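Local coordinates for protein extracellular invertase (Aspergillus kawachii, PDB 5XH8) that probably hydrolyses sucrose and related beta-fructosides and, with its high transfructosylation activity, transfers fructosyl groups to build fructooligosaccharides such as 1-kestose, at residues 13-18 with 361-366; 27-32 with 451-456; 367-372 with 562-567. All blocks are in the same frame, centred on the assembly; numbering follows the deposited sequence.

Contact 1: 13-18 with 361-366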
ATOM      1  N   ASN A  13     -34.873  -8.400 -34.616  1.00 29.20           N
ATOM      2  CA  ASN A  13     -33.520  -8.252 -34.096  1.00 28.39           C
ATOM      3  C   ASN A  13     -33.729  -7.551 -32.760  1.00 26.40           C
ATOM      4  O   ASN A  13     -34.129  -6.385 -32.724  1.00 24.35           O
ATOM      5  CB  ASN A  13     -32.651  -7.403 -35.018  1.00 30.20           C
ATOM      6  CG  ASN A  13     -31.215  -7.203 -34.478  1.00 33.82           C
ATOM      7  OD1 ASN A  13     -30.903  -7.422 -33.296  1.00 33.89           O
ATOM      8  ND2 ASN A  13     -30.347  -6.771 -35.357  1.00 32.31           N
ATOM      9  N   LEU A  14     -33.512  -8.280 -31.666  1.00 26.84           N
ATOM     10  CA  LEU A  14     -33.820  -7.726 -30.325  1.00 28.58           C
ATOM     11  C   LEU A  14     -33.067  -6.439 -29.979  1.00 28.39           C
ATOM     12  O   LEU A  14     -33.564  -5.632 -29.212  1.00 28.15           O
ATOM     13  CB  LEU A  14     -33.619  -8.771 -29.230  1.00 29.51           C
ATOM     14  CG  LEU A  14     -34.460 -10.035 -29.406  1.00 29.58           C
ATOM     15  CD1 LEU A  14     -34.093 -11.029 -28.326  1.00 29.94           C
ATOM     16  CD2 LEU A  14     -35.936  -9.706 -29.356  1.00 32.31           C
ATOM     17  N   SER A  15     -31.893  -6.230 -30.569  1.00 29.06           N
ATOM     18  CA  SER A  15     -31.162  -4.981 -30.361  1.00 31.74           C
ATOM     19  C   SER A  15     -31.810  -3.742 -30.944  1.00 32.78           C
ATOM     20  O   SER A  15     -31.314  -2.673 -30.688  1.00 30.91           O
ATOM     21  CB  SER A  15     -29.735  -5.106 -30.876  1.00 33.24           C
ATOM     22  OG  SER A  15     -29.071  -6.043 -30.052  1.00 37.06           O
ATOM     23  N   THR A  16     -32.902  -3.873 -31.710  1.00 31.64           N
ATOM     24  CA  THR A  16     -33.640  -2.705 -32.209  1.00 31.29           C
ATOM     25  C   THR A  16     -34.731  -2.252 -31.274  1.00 31.22           C
ATOM     26  O   THR A  16     -35.302  -1.203 -31.506  1.00 30.77           O
ATOM     27  CB  THR A  16     -34.289  -2.976 -33.600  1.00 31.05           C
ATOM     28  OG1 THR A  16     -35.275  -4.028 -33.507  1.00 29.16           O
ATOM     29  CG2 THR A  16     -33.215  -3.367 -34.603  1.00 30.79           C
ATOM     30  N   LEU A  17     -35.047  -3.032 -30.235  1.00 30.54           N
ATOM     31  CA  LEU A  17     -36.158  -2.675 -29.332  1.00 31.34           C
ATOM     32  C   LEU A  17     -35.741  -1.585 -28.328  1.00 30.80           C
ATOM     33  O   LEU A  17     -34.551  -1.342 -28.160  1.00 30.88           O
ATOM     34  CB  LEU A  17     -36.690  -3.913 -28.610  1.00 31.83           C
ATOM     35  CG  LEU A  17     -37.378  -4.959 -29.503  1.00 32.75           C
ATOM     36  CD1 LEU A  17     -37.574  -6.264 -28.755  1.00 33.62           C
ATOM     37  CD2 LEU A  17     -38.720  -4.439 -29.998  1.00 33.40           C
ATOM     38  N   PRO A  18     -36.719  -0.909 -27.690  1.00 29.99           N
ATOM     39  CA  PRO A  18     -36.382   0.090 -26.687  1.00 31.41           C
ATOM     40  C   PRO A  18     -35.695  -0.490 -25.452  1.00 30.89           C
ATOM     41  O   PRO A  18     -35.801  -1.693 -25.162  1.00 28.49           O
ATOM     42  CB  PRO A  18     -37.741   0.678 -26.273  1.00 31.75           C
ATOM     43  CG  PRO A  18     -38.672   0.329 -27.378  1.00 32.07           C
ATOM     44  CD  PRO A  18     -38.172  -0.961 -27.944  1.00 31.25           C
ATOM     45  N   THR A 361     -28.501  -6.117 -24.297  1.00 27.78           N
ATOM     46  CA  THR A 361     -28.305  -5.828 -22.878  1.00 28.39           C
ATOM     47  C   THR A 361     -29.139  -4.636 -22.452  1.00 27.20           C
ATOM     48  O   THR A 361     -29.825  -4.701 -21.427  1.00 24.84           O
ATOM     49  CB  THR A 361     -26.798  -5.675 -22.552  1.00 29.86           C
ATOM     50  OG1 THR A 361     -26.196  -6.968 -22.716  1.00 31.39           O
ATOM     51  CG2 THR A 361     -26.566  -5.193 -21.095  1.00 30.60           C
ATOM     52  N   ASN A 362     -29.172  -3.587 -23.268  1.00 26.90           N
ATOM     53  CA  ASN A 362     -29.981  -2.413 -22.918  1.00 29.15           C
ATOM     54  C   ASN A 362     -31.467  -2.714 -22.912  1.00 27.36           C
ATOM     55  O   ASN A 362     -32.202  -2.111 -22.142  1.00 27.40           O
ATOM     56  CB  ASN A 362     -29.702  -1.240 -23.847  1.00 31.66           C
ATOM     57  CG  ASN A 362     -28.284  -0.724 -23.712  1.00 34.65           C
ATOM     58  OD1 ASN A 362     -27.588  -1.000 -22.736  1.00 38.99           O
ATOM     59  ND2 ASN A 362     -27.853   0.015 -24.698  1.00 38.73           N
ATOM     60  N   GLN A 363     -31.879  -3.671 -23.739  1.00 26.34           N
ATOM     61  CA  GLN A 363     -33.278  -4.106 -23.809  1.00 25.73           C
ATOM     62  C   GLN A 363     -33.633  -4.926 -22.574  1.00 24.82           C
ATOM     63  O   GLN A 363     -34.686  -4.738 -21.962  1.00 25.17           O
ATOM     64  CB  GLN A 363     -33.505  -4.935 -25.084  1.00 26.34           C
ATOM     65  CG  GLN A 363     -33.451  -4.110 -26.370  1.00 26.77           C
ATOM     66  CD  GLN A 363     -32.047  -3.693 -26.779  1.00 27.82           C
ATOM     67  OE1 GLN A 363     -31.048  -4.373 -26.499  1.00 26.95           O
ATOM     68  NE2 GLN A 363     -31.966  -2.579 -27.469  1.00 29.73           N
ATOM     69  N   GLN A 364     -32.750  -5.841 -22.202  1.00 24.35           N
ATOM     70  CA  GLN A 364     -32.993  -6.664 -21.027  1.00 25.40           C
ATOM     71  C   GLN A 364     -32.881  -5.822 -19.750  1.00 23.98           C
ATOM     72  O   GLN A 364     -33.688  -5.962 -18.849  1.00 23.63           O
ATOM     73  CB  GLN A 364     -32.042  -7.861 -21.006  1.00 26.57           C
ATOM     74  CG  GLN A 364     -32.373  -8.863 -19.922  1.00 28.73           C
ATOM     75  CD  GLN A 364     -31.741 -10.209 -20.178  1.00 29.21           C
ATOM     76  OE1 GLN A 364     -32.416 -11.157 -20.573  1.00 27.23           O
ATOM     77  NE2 GLN A 364     -30.423 -10.297 -19.954  1.00 28.75           N
ATOM     78  N   ASN A 365     -31.901  -4.931 -19.697  1.00 23.46           N
ATOM     79  CA  ASN A 365     -31.655  -4.108 -18.527  1.00 25.19           C
ATOM     80  C   ASN A 365     -31.308  -4.916 -17.260  1.00 24.35           C
ATOM     81  O   ASN A 365     -31.480  -4.417 -16.149  1.00 24.91           O
ATOM     82  CB  ASN A 365     -32.819  -3.147 -18.248  1.00 27.30           C
ATOM     83  CG  ASN A 365     -32.429  -2.020 -17.289  1.00 30.01           C
ATOM     84  OD1 ASN A 365     -31.300  -1.578 -17.278  1.00 32.20           O
ATOM     85  ND2 ASN A 365     -33.356  -1.592 -16.465  1.00 31.39           N
ATOM     86  N   TRP A 366     -30.828  -6.148 -17.442  1.00 23.59           N
ATOM     87  CA  TRP A 366     -30.161  -6.905 -16.390  1.00 22.92           C
ATOM     88  C   TRP A 366     -29.273  -7.937 -17.070  1.00 23.52           C
ATOM     89  O   TRP A 366     -29.452  -8.250 -18.252  1.00 21.62           O
ATOM     90  CB  TRP A 366     -31.133  -7.597 -15.422  1.00 23.44           C
ATOM     91  CG  TRP A 366     -32.074  -8.604 -16.079  1.00 23.58           C
ATOM     92  CD1 TRP A 366     -33.294  -8.335 -16.640  1.00 23.45           C
ATOM     93  CD2 TRP A 366     -31.862 -10.023 -16.247  1.00 23.29           C
ATOM     94  NE1 TRP A 366     -33.856  -9.489 -17.142  1.00 22.37           N
ATOM     95  CE2 TRP A 366     -32.999 -10.535 -16.932  1.00 23.06           C
ATOM     96  CE3 TRP A 366     -30.840 -10.903 -15.884  1.00 23.21           C
ATOM     97  CZ2 TRP A 366     -33.132 -11.881 -17.267  1.00 22.97           C
ATOM     98  CZ3 TRP A 366     -30.989 -12.259 -16.188  1.00 23.18           C
ATOM     99  CH2 TRP A 366     -32.125 -12.728 -16.895  1.00 23.53           C
TER
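Q363 reaches out of helix 361-364 and meets the backbone of L14, S15, L17 and P18. It buries far more surface here than any other residue. Its amide does the polar work: NE2 gives a hydrogen bond to L17 O at 2.9 Å, and it is nearly straight, with 170° at the hydrogen. L17 O lies almost in the plane of the Q363 amide. Seen from the acceptor, the donor is tilted 29° from the carbonyl plane of L17. The bend at chi2 (74°) turns the amide out of line with CB and CG and brings NE2 to L17 O. Q363 CG packs 3.2 Å from L14 O and 3.9 Å from L17 CB. S15 O is also close to NE2, but the angle is too poor for a bond.

The partner is a short 3-10 turn at residues 14-16, opened by an Asx turn in which N13 OD1 accepts from S15 N. It belongs to the N-terminal extension, which here runs alongside the short helix 361-364 in the GH32 N-terminal domain. P18 takes part through its backbone. Its CB points away from the helix, while P18 O sits 3.6 Å from Q363 CG and accepts a hydrogen bond from S21 OG. Backbone hydrogen bonds between N362 and G20 and between Q363 and L22 continue the attachment along the extension.

Contact 2: 27-32 with 451-456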
ATOM      1  N   ARG A  27     -36.386 -13.352 -17.369  1.00 24.24           N
ATOM      2  CA  ARG A  27     -36.065 -13.111 -15.973  1.00 24.78           C
ATOM      3  C   ARG A  27     -36.570 -14.226 -15.053  1.00 24.91           C
ATOM      4  O   ARG A  27     -37.752 -14.566 -15.059  1.00 23.63           O
ATOM      5  CB  ARG A  27     -36.649 -11.770 -15.538  1.00 24.60           C
ATOM      6  CG  ARG A  27     -36.132 -11.247 -14.204  1.00 25.00           C
ATOM      7  CD  ARG A  27     -36.568  -9.812 -13.959  1.00 23.57           C
ATOM      8  NE  ARG A  27     -36.163  -9.377 -12.627  1.00 23.63           N
ATOM      9  CZ  ARG A  27     -34.946  -8.955 -12.268  1.00 22.85           C
ATOM     10  NH1 ARG A  27     -33.950  -8.843 -13.143  1.00 23.02           N
ATOM     11  NH2 ARG A  27     -34.725  -8.629 -11.000  1.00 23.50           N
ATOM     12  N   PRO A  28     -35.674 -14.775 -14.233  1.00 24.58           N
ATOM     13  CA  PRO A  28     -36.131 -15.779 -13.288  1.00 25.20           C
ATOM     14  C   PRO A  28     -36.933 -15.159 -12.133  1.00 24.04           C
ATOM     15  O   PRO A  28     -36.824 -13.948 -11.867  1.00 25.31           O
ATOM     16  CB  PRO A  28     -34.823 -16.417 -12.825  1.00 25.04           C
ATOM     17  CG  PRO A  28     -33.827 -15.321 -12.908  1.00 25.16           C
ATOM     18  CD  PRO A  28     -34.230 -14.513 -14.103  1.00 26.62           C
ATOM     19  N   ARG A  29     -37.727 -15.985 -11.457  1.00 24.02           N
ATOM     20  CA  ARG A  29     -38.451 -15.563 -10.236  1.00 24.39           C
ATOM     21  C   ARG A  29     -37.958 -16.168  -8.919  1.00 22.98           C
ATOM     22  O   ARG A  29     -38.275 -15.629  -7.849  1.00 24.23           O
ATOM     23  CB  ARG A  29     -39.950 -15.841 -10.402  1.00 25.12           C
ATOM     24  CG  ARG A  29     -40.347 -17.306 -10.412  1.00 26.33           C
ATOM     25  CD  ARG A  29     -41.868 -17.458 -10.278  1.00 29.07           C
ATOM     26  NE  ARG A  29     -42.593 -16.860 -11.407  1.00 31.24           N
ATOM     27  CZ  ARG A  29     -43.556 -17.435 -12.143  1.00 35.34           C
ATOM     28  NH1 ARG A  29     -44.032 -18.670 -11.904  1.00 35.14           N
ATOM     29  NH2 ARG A  29     -44.089 -16.733 -13.140  1.00 35.33           N
ATOM     30  N   ALA A  30     -37.241 -17.287  -8.992  1.00 22.85           N
ATOM     31  CA  ALA A  30     -36.803 -18.045  -7.811  1.00 24.07           C
ATOM     32  C   ALA A  30     -35.270 -18.012  -7.586  1.00 25.10           C
ATOM     33  O   ALA A  30     -34.739 -18.854  -6.852  1.00 25.06           O
ATOM     34  CB  ALA A  30     -37.254 -19.491  -7.935  1.00 24.43           C
ATOM     35  N   HIS A  31     -34.576 -17.050  -8.204  1.00 25.03           N
ATOM     36  CA  HIS A  31     -33.109 -16.948  -8.127  1.00 24.21           C
ATOM     37  C   HIS A  31     -32.659 -15.606  -7.532  1.00 23.73           C
ATOM     38  O   HIS A  31     -33.374 -14.602  -7.596  1.00 22.86           O
ATOM     39  CB  HIS A  31     -32.497 -17.108  -9.524  1.00 24.49           C
ATOM     40  CG  HIS A  31     -32.371 -18.527  -9.967  1.00 24.91           C
ATOM     41  ND1 HIS A  31     -33.449 -19.268 -10.396  1.00 25.82           N
ATOM     42  CD2 HIS A  31     -31.298 -19.340 -10.057  1.00 24.39           C
ATOM     43  CE1 HIS A  31     -33.043 -20.479 -10.720  1.00 24.85           C
ATOM     44  NE2 HIS A  31     -31.740 -20.544 -10.532  1.00 26.38           N
ATOM     45  N   VAL A  32     -31.447 -15.600  -6.982  1.00 22.23           N
ATOM     46  CA  VAL A  32     -30.833 -14.366  -6.464  1.00 22.83           C
ATOM     47  C   VAL A  32     -30.195 -13.560  -7.600  1.00 21.47           C
ATOM     48  O   VAL A  32     -29.257 -14.014  -8.251  1.00 21.51           O
ATOM     49  CB  VAL A  32     -29.773 -14.660  -5.349  1.00 22.35           C
ATOM     50  CG1 VAL A  32     -28.987 -13.396  -4.969  1.00 22.59           C
ATOM     51  CG2 VAL A  32     -30.458 -15.235  -4.148  1.00 22.62           C
ATOM     52  N   PRO A 451     -46.239 -28.542 -18.626  1.00 44.61           N
ATOM     53  CA  PRO A 451     -46.495 -27.270 -17.957  1.00 41.79           C
ATOM     54  C   PRO A 451     -46.937 -26.235 -18.959  1.00 37.90           C
ATOM     55  O   PRO A 451     -46.541 -26.290 -20.112  1.00 40.79           O
ATOM     56  CB  PRO A 451     -45.122 -26.887 -17.351  1.00 44.23           C
ATOM     57  CG  PRO A 451     -44.126 -27.679 -18.104  1.00 44.36           C
ATOM     58  CD  PRO A 451     -44.827 -28.955 -18.486  1.00 44.84           C
ATOM     59  N   SER A 452     -47.771 -25.317 -18.517  1.00 39.03           N
ATOM     60  CA  SER A 452     -48.215 -24.225 -19.351  1.00 41.23           C
ATOM     61  C   SER A 452     -47.368 -22.970 -19.154  1.00 37.96           C
ATOM     62  O   SER A 452     -47.680 -21.947 -19.751  1.00 36.29           O
ATOM     63  CB  SER A 452     -49.665 -23.902 -19.029  1.00 41.24           C
ATOM     64  OG  SER A 452     -49.761 -23.514 -17.674  1.00 43.19           O
ATOM     65  N   GLU A 453     -46.336 -23.012 -18.300  1.00 35.99           N
ATOM     66  CA  GLU A 453     -45.385 -21.893 -18.232  1.00 35.24           C
ATOM     67  C   GLU A 453     -43.957 -22.374 -18.059  1.00 32.50           C
ATOM     68  O   GLU A 453     -43.716 -23.547 -17.767  1.00 31.82           O
ATOM     69  CB  GLU A 453     -45.781 -20.869 -17.156  1.00 37.82           C
ATOM     70  CG  GLU A 453     -45.737 -21.398 -15.734  1.00 40.60           C
ATOM     71  CD  GLU A 453     -45.984 -20.325 -14.682  1.00 44.49           C
ATOM     72  OE1 GLU A 453     -46.043 -19.107 -14.998  1.00 46.40           O
ATOM     73  OE2 GLU A 453     -46.113 -20.709 -13.508  1.00 46.70           O
ATOM     74  N   LYS A 454     -43.009 -21.447 -18.240  1.00 29.29           N
ATOM     75  CA  LYS A 454     -41.598 -21.786 -18.273  1.00 29.25           C
ATOM     76  C   LYS A 454     -40.934 -21.711 -16.857  1.00 29.74           C
ATOM     77  O   LYS A 454     -39.802 -21.242 -16.706  1.00 27.42           O
ATOM     78  CB  LYS A 454     -40.899 -20.861 -19.269  1.00 31.11           C
ATOM     79  CG  LYS A 454     -41.477 -20.909 -20.680  1.00 31.12           C
ATOM     80  CD  LYS A 454     -40.701 -20.014 -21.639  1.00 30.61           C
ATOM     81  CE  LYS A 454     -41.377 -20.002 -23.014  1.00 31.58           C
ATOM     82  NZ  LYS A 454     -40.687 -19.091 -23.964  1.00 32.40           N
ATOM     83  N   PHE A 455     -41.651 -22.198 -15.851  1.00 27.41           N
ATOM     84  CA  PHE A 455     -41.236 -22.168 -14.456  1.00 28.43           C
ATOM     85  C   PHE A 455     -41.659 -23.518 -13.889  1.00 26.85           C
ATOM     86  O   PHE A 455     -42.828 -23.724 -13.597  1.00 27.20           O
ATOM     87  CB  PHE A 455     -41.912 -21.010 -13.707  1.00 27.39           C
ATOM     88  CG  PHE A 455     -41.620 -19.645 -14.286  1.00 28.68           C
ATOM     89  CD1 PHE A 455     -42.436 -19.095 -15.284  1.00 28.83           C
ATOM     90  CD2 PHE A 455     -40.553 -18.886 -13.816  1.00 26.89           C
ATOM     91  CE1 PHE A 455     -42.175 -17.829 -15.811  1.00 27.27           C
ATOM     92  CE2 PHE A 455     -40.300 -17.622 -14.320  1.00 27.60           C
ATOM     93  CZ  PHE A 455     -41.112 -17.090 -15.329  1.00 27.27           C
ATOM     94  N   PHE A 456     -40.739 -24.471 -13.841  1.00 27.78           N
ATOM     95  CA  PHE A 456     -41.073 -25.802 -13.361  1.00 29.34           C
ATOM     96  C   PHE A 456     -39.867 -26.577 -12.890  1.00 28.85           C
ATOM     97  O   PHE A 456     -38.742 -26.269 -13.273  1.00 26.19           O
ATOM     98  CB  PHE A 456     -41.779 -26.644 -14.470  1.00 29.84           C
ATOM     99  CG  PHE A 456     -40.949 -26.869 -15.713  1.00 28.37           C
ATOM    100  CD1 PHE A 456     -40.134 -27.984 -15.835  1.00 29.27           C
ATOM    101  CD2 PHE A 456     -41.005 -25.973 -16.773  1.00 29.38           C
ATOM    102  CE1 PHE A 456     -39.373 -28.184 -16.970  1.00 28.79           C
ATOM    103  CE2 PHE A 456     -40.241 -26.161 -17.909  1.00 29.11           C
ATOM    104  CZ  PHE A 456     -39.423 -27.269 -18.017  1.00 28.92           C
TER
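R29 lays its guanidinium on the ring of F455 and ends beside E453. From CB, which points towards 451-456, the chain first turns to place CG between the backbone N and the carbonyl carbon (chi1 69°). CG passes outside the rim, beyond the CD2-CE2 side, 3.8 Å from F455 CD2. CD, also outside the rim, is 4.0 Å from the same F455 CD2. A bend at chi3 brings NE over the CD2-CE2 bond and lays the guanidinium flat. CZ stands over the middle of the ring, 3.6 Å from the centroid of F455, and the two planes are only 7° apart. This is a stacked cation-pi pair.

At the tip NH2 lies 3.5 Å from F455 CE1. NH1 lies 3.5 Å from F455 CG. It also points off the guanidinium edge to E453 OE2 at 3.3 Å, a weak hydrogen bond within a salt bridge. The carboxylate is turned 56° from the guanidinium plane, so the two groups do not pair side by side. NH1 also bonds to G595 O, its stronger partner. R27 O lies near the ring plane of F455, 4.0 Å from CE2.

F455 begins strand 455-463 of the C-terminal beta-sandwich, and 27-32 is the N-terminal loop that runs past it. D547 also holds this loop, by accepting from R29 N and A30 N. The charge of R29 thus meets a pi face, a carboxylate and a carbonyl oxygen, and the stack and the bonds of NH1 would together be expected to fix the rotation of the guanidinium.

Contact 3: 367-372 with 562-567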
ATOM      1  N   THR A 367     -28.304  -8.435 -16.310  1.00 22.78           N
ATOM      2  CA  THR A 367     -27.283  -9.337 -16.820  1.00 22.97           C
ATOM      3  C   THR A 367     -26.806 -10.221 -15.683  1.00 22.63           C
ATOM      4  O   THR A 367     -26.320  -9.714 -14.670  1.00 22.00           O
ATOM      5  CB  THR A 367     -26.060  -8.568 -17.363  1.00 22.93           C
ATOM      6  OG1 THR A 367     -26.470  -7.604 -18.329  1.00 23.06           O
ATOM      7  CG2 THR A 367     -25.058  -9.524 -17.989  1.00 23.56           C
ATOM      8  N   GLY A 368     -26.938 -11.538 -15.868  1.00 22.17           N
ATOM      9  CA  GLY A 368     -26.490 -12.509 -14.909  1.00 22.70           C
ATOM     10  C   GLY A 368     -27.467 -12.879 -13.796  1.00 23.06           C
ATOM     11  O   GLY A 368     -28.459 -12.179 -13.515  1.00 21.61           O
ATOM     12  N   THR A 369     -27.139 -13.983 -13.136  1.00 21.57           N
ATOM     13  CA  THR A 369     -27.838 -14.412 -11.943  1.00 21.89           C
ATOM     14  C   THR A 369     -26.885 -15.237 -11.104  1.00 21.68           C
ATOM     15  O   THR A 369     -25.853 -15.684 -11.615  1.00 20.98           O
ATOM     16  CB  THR A 369     -29.082 -15.249 -12.302  1.00 21.74           C
ATOM     17  OG1 THR A 369     -29.851 -15.516 -11.129  1.00 21.54           O
ATOM     18  CG2 THR A 369     -28.692 -16.565 -12.953  1.00 22.54           C
ATOM     19  N   LEU A 370     -27.221 -15.414  -9.821  1.00 21.27           N
ATOM     20  CA  LEU A 370     -26.638 -16.491  -9.050  1.00 22.03           C
ATOM     21  C   LEU A 370     -27.505 -17.715  -9.275  1.00 22.80           C
ATOM     22  O   LEU A 370     -28.719 -17.596  -9.539  1.00 20.91           O
ATOM     23  CB  LEU A 370     -26.610 -16.169  -7.549  1.00 22.46           C
ATOM     24  CG  LEU A 370     -25.859 -14.916  -7.112  1.00 22.89           C
ATOM     25  CD1 LEU A 370     -25.655 -14.908  -5.597  1.00 24.74           C
ATOM     26  CD2 LEU A 370     -24.531 -14.798  -7.832  1.00 23.05           C
ATOM     27  N   LEU A 371     -26.891 -18.883  -9.159  1.00 21.69           N
ATOM     28  CA  LEU A 371     -27.652 -20.136  -9.159  1.00 23.33           C
ATOM     29  C   LEU A 371     -28.305 -20.384  -7.788  1.00 23.86           C
ATOM     30  O   LEU A 371     -28.093 -19.628  -6.819  1.00 22.62           O
ATOM     31  CB  LEU A 371     -26.745 -21.284  -9.580  1.00 23.82           C
ATOM     32  CG  LEU A 371     -26.106 -21.086 -10.962  1.00 24.24           C
ATOM     33  CD1 LEU A 371     -25.276 -22.314 -11.322  1.00 26.60           C
ATOM     34  CD2 LEU A 371     -27.161 -20.827 -12.027  1.00 25.44           C
ATOM     35  N   LEU A 372     -29.153 -21.409  -7.719  1.00 24.37           N
ATOM     36  CA  LEU A 372     -29.838 -21.743  -6.484  1.00 23.93           C
ATOM     37  C   LEU A 372     -28.788 -22.036  -5.377  1.00 22.67           C
ATOM     38  O   LEU A 372     -27.743 -22.618  -5.658  1.00 21.05           O
ATOM     39  CB  LEU A 372     -30.702 -23.004  -6.662  1.00 24.62           C
ATOM     40  CG  LEU A 372     -31.807 -22.994  -7.724  1.00 24.63           C
ATOM     41  CD1 LEU A 372     -32.300 -24.420  -7.917  1.00 25.22           C
ATOM     42  CD2 LEU A 372     -32.906 -22.022  -7.324  1.00 25.52           C
ATOM     43  N   SER A 562     -25.462 -25.997 -15.364  1.00 26.39           N
ATOM     44  CA  SER A 562     -26.411 -24.889 -15.499  1.00 26.90           C
ATOM     45  C   SER A 562     -26.090 -24.004 -16.684  1.00 25.57           C
ATOM     46  O   SER A 562     -24.928 -23.808 -17.032  1.00 25.78           O
ATOM     47  CB  SER A 562     -26.476 -24.072 -14.208  1.00 27.69           C
ATOM     48  OG  SER A 562     -26.528 -24.927 -13.088  1.00 28.27           O
ATOM     49  N   THR A 563     -27.132 -23.452 -17.292  1.00 25.28           N
ATOM     50  CA  THR A 563     -26.971 -22.694 -18.520  1.00 25.25           C
ATOM     51  C   THR A 563     -28.164 -21.791 -18.769  1.00 24.13           C
ATOM     52  O   THR A 563     -29.109 -21.775 -17.971  1.00 23.78           O
ATOM     53  CB  THR A 563     -26.728 -23.638 -19.722  1.00 27.15           C
ATOM     54  OG1 THR A 563     -26.404 -22.871 -20.892  1.00 26.42           O
ATOM     55  CG2 THR A 563     -27.981 -24.512 -19.992  1.00 27.74           C
ATOM     56  N   TRP A 564     -28.092 -21.028 -19.866  1.00 24.83           N
ATOM     57  CA  TRP A 564     -29.160 -20.137 -20.315  1.00 23.97           C
ATOM     58  C   TRP A 564     -30.001 -20.811 -21.410  1.00 24.97           C
ATOM     59  O   TRP A 564     -29.449 -21.300 -22.405  1.00 23.23           O
ATOM     60  CB  TRP A 564     -28.574 -18.826 -20.857  1.00 25.61           C
ATOM     61  CG  TRP A 564     -27.867 -18.027 -19.816  1.00 24.71           C
ATOM     62  CD1 TRP A 564     -26.527 -17.902 -19.660  1.00 26.24           C
ATOM     63  CD2 TRP A 564     -28.475 -17.261 -18.771  1.00 24.78           C
ATOM     64  NE1 TRP A 564     -26.252 -17.106 -18.562  1.00 26.49           N
ATOM     65  CE2 TRP A 564     -27.433 -16.691 -18.009  1.00 25.58           C
ATOM     66  CE3 TRP A 564     -29.798 -16.973 -18.426  1.00 24.63           C
ATOM     67  CZ2 TRP A 564     -27.673 -15.874 -16.892  1.00 24.48           C
ATOM     68  CZ3 TRP A 564     -30.044 -16.160 -17.298  1.00 25.58           C
ATOM     69  CH2 TRP A 564     -28.973 -15.621 -16.549  1.00 24.67           C
ATOM     70  N   VAL A 565     -31.317 -20.836 -21.212  1.00 25.74           N
ATOM     71  CA  VAL A 565     -32.247 -21.371 -22.208  1.00 27.33           C
ATOM     72  C   VAL A 565     -33.236 -20.280 -22.609  1.00 27.52           C
ATOM     73  O   VAL A 565     -34.311 -20.157 -22.056  1.00 29.46           O
ATOM     74  CB  VAL A 565     -32.923 -22.689 -21.755  1.00 27.64           C
ATOM     75  CG1 VAL A 565     -31.924 -23.822 -21.849  1.00 26.97           C
ATOM     76  CG2 VAL A 565     -33.508 -22.612 -20.351  1.00 28.93           C
ATOM     77  N   ARG A 566     -32.827 -19.468 -23.579  1.00 25.72           N
ATOM     78  CA  ARG A 566     -33.528 -18.236 -23.857  1.00 26.40           C
ATOM     79  C   ARG A 566     -34.588 -18.427 -24.975  1.00 27.51           C
ATOM     80  O   ARG A 566     -34.502 -17.823 -26.042  1.00 27.13           O
ATOM     81  CB  ARG A 566     -32.501 -17.124 -24.130  1.00 28.35           C
ATOM     82  CG  ARG A 566     -31.785 -16.701 -22.834  1.00 30.21           C
ATOM     83  CD  ARG A 566     -31.019 -15.361 -22.844  1.00 33.63           C
ATOM     84  NE  ARG A 566     -29.652 -15.636 -23.111  1.00 35.99           N
ATOM     85  CZ  ARG A 566     -28.567 -15.405 -22.371  1.00 30.43           C
ATOM     86  NH1 ARG A 566     -28.521 -14.698 -21.233  1.00 31.69           N
ATOM     87  NH2 ARG A 566     -27.450 -15.862 -22.895  1.00 27.70           N
ATOM     88  N   SER A 567     -35.602 -19.249 -24.688  1.00 28.03           N
ATOM     89  CA  SER A 567     -36.709 -19.465 -25.631  1.00 28.93           C
ATOM     90  C   SER A 567     -37.568 -18.201 -25.711  1.00 29.04           C
ATOM     91  O   SER A 567     -37.777 -17.497 -24.704  1.00 28.86           O
ATOM     92  CB  SER A 567     -37.545 -20.702 -25.250  1.00 28.28           C
ATOM     93  OG  SER A 567     -38.401 -20.441 -24.155  1.00 30.15           O
TER
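The seam between the beta-propeller and the C-terminal beta-sandwich of the GH32 fold passes here, with G368, T369 and L371 of strand 366-385 facing S562 and W564 of strand 559-564. The touching parts run in nearly opposite directions, 150° apart. The CA atoms of the two segments stay at least 8 Å apart, so the contact is made by side chains and, at G368, by a side chain against CA.

W564 sends the six-membered ring of its indole towards G368 and T369. Its CH2 lies 3.7 Å from T369 CG2, and its CZ2 lies 4.1 Å from G368 CA. Both partners meet the ring obliquely. T369 has OG1 anti to the backbone N (chi1 -173°), which turns CG2 to the indole and lets OG1 bond to L370 O at 2.9 Å. G368 has a positive phi, and at its backbone angles a CB would press on the carbonyl O of T367. Within 562-567, R566 NH1 lies 3.5 Å above the indole plane of W564.

L371 meets S562 further along. One methyl, CD1, touches S562 OG at 3.4 Å and S562 CB at 3.6 Å. The other, CD2, is 4.0 Å from S562 CB.

The polar atoms look elsewhere: W564 NE1 bonds to S349 O, while S562 OG bonds to D313 OD2 and R374 NH2. These bonds fix the indole and the hydroxyl from outside the contact. The join between the two strands therefore rests on van der Waals contact of buried methyl groups, the six-membered ring of W564 and a bare glycine CA, and the one polar atom in it, S562 OG, is satisfied by D313 and R374.

Overall arrangement
The N-terminal extension enters first, through 13-18 and then 27-32. Contact 1 closes a long loop when the chain returns at 361-366. Contact 3 opens at once, at 367-372, so the two are in series. Contact 2 closes at 451-456, between the two ends of contact 3. It therefore crosses both contact 1 and contact 3. W366 links the three: it packs on R27 and P28 on one hand and on W564 on the other. V32 O also pairs with L370 N, and K454 NZ with S567 OG. Together they tie the N-terminal extension, helix 361-364 and strand 366-385 of the propeller, and the C-terminal sandwich.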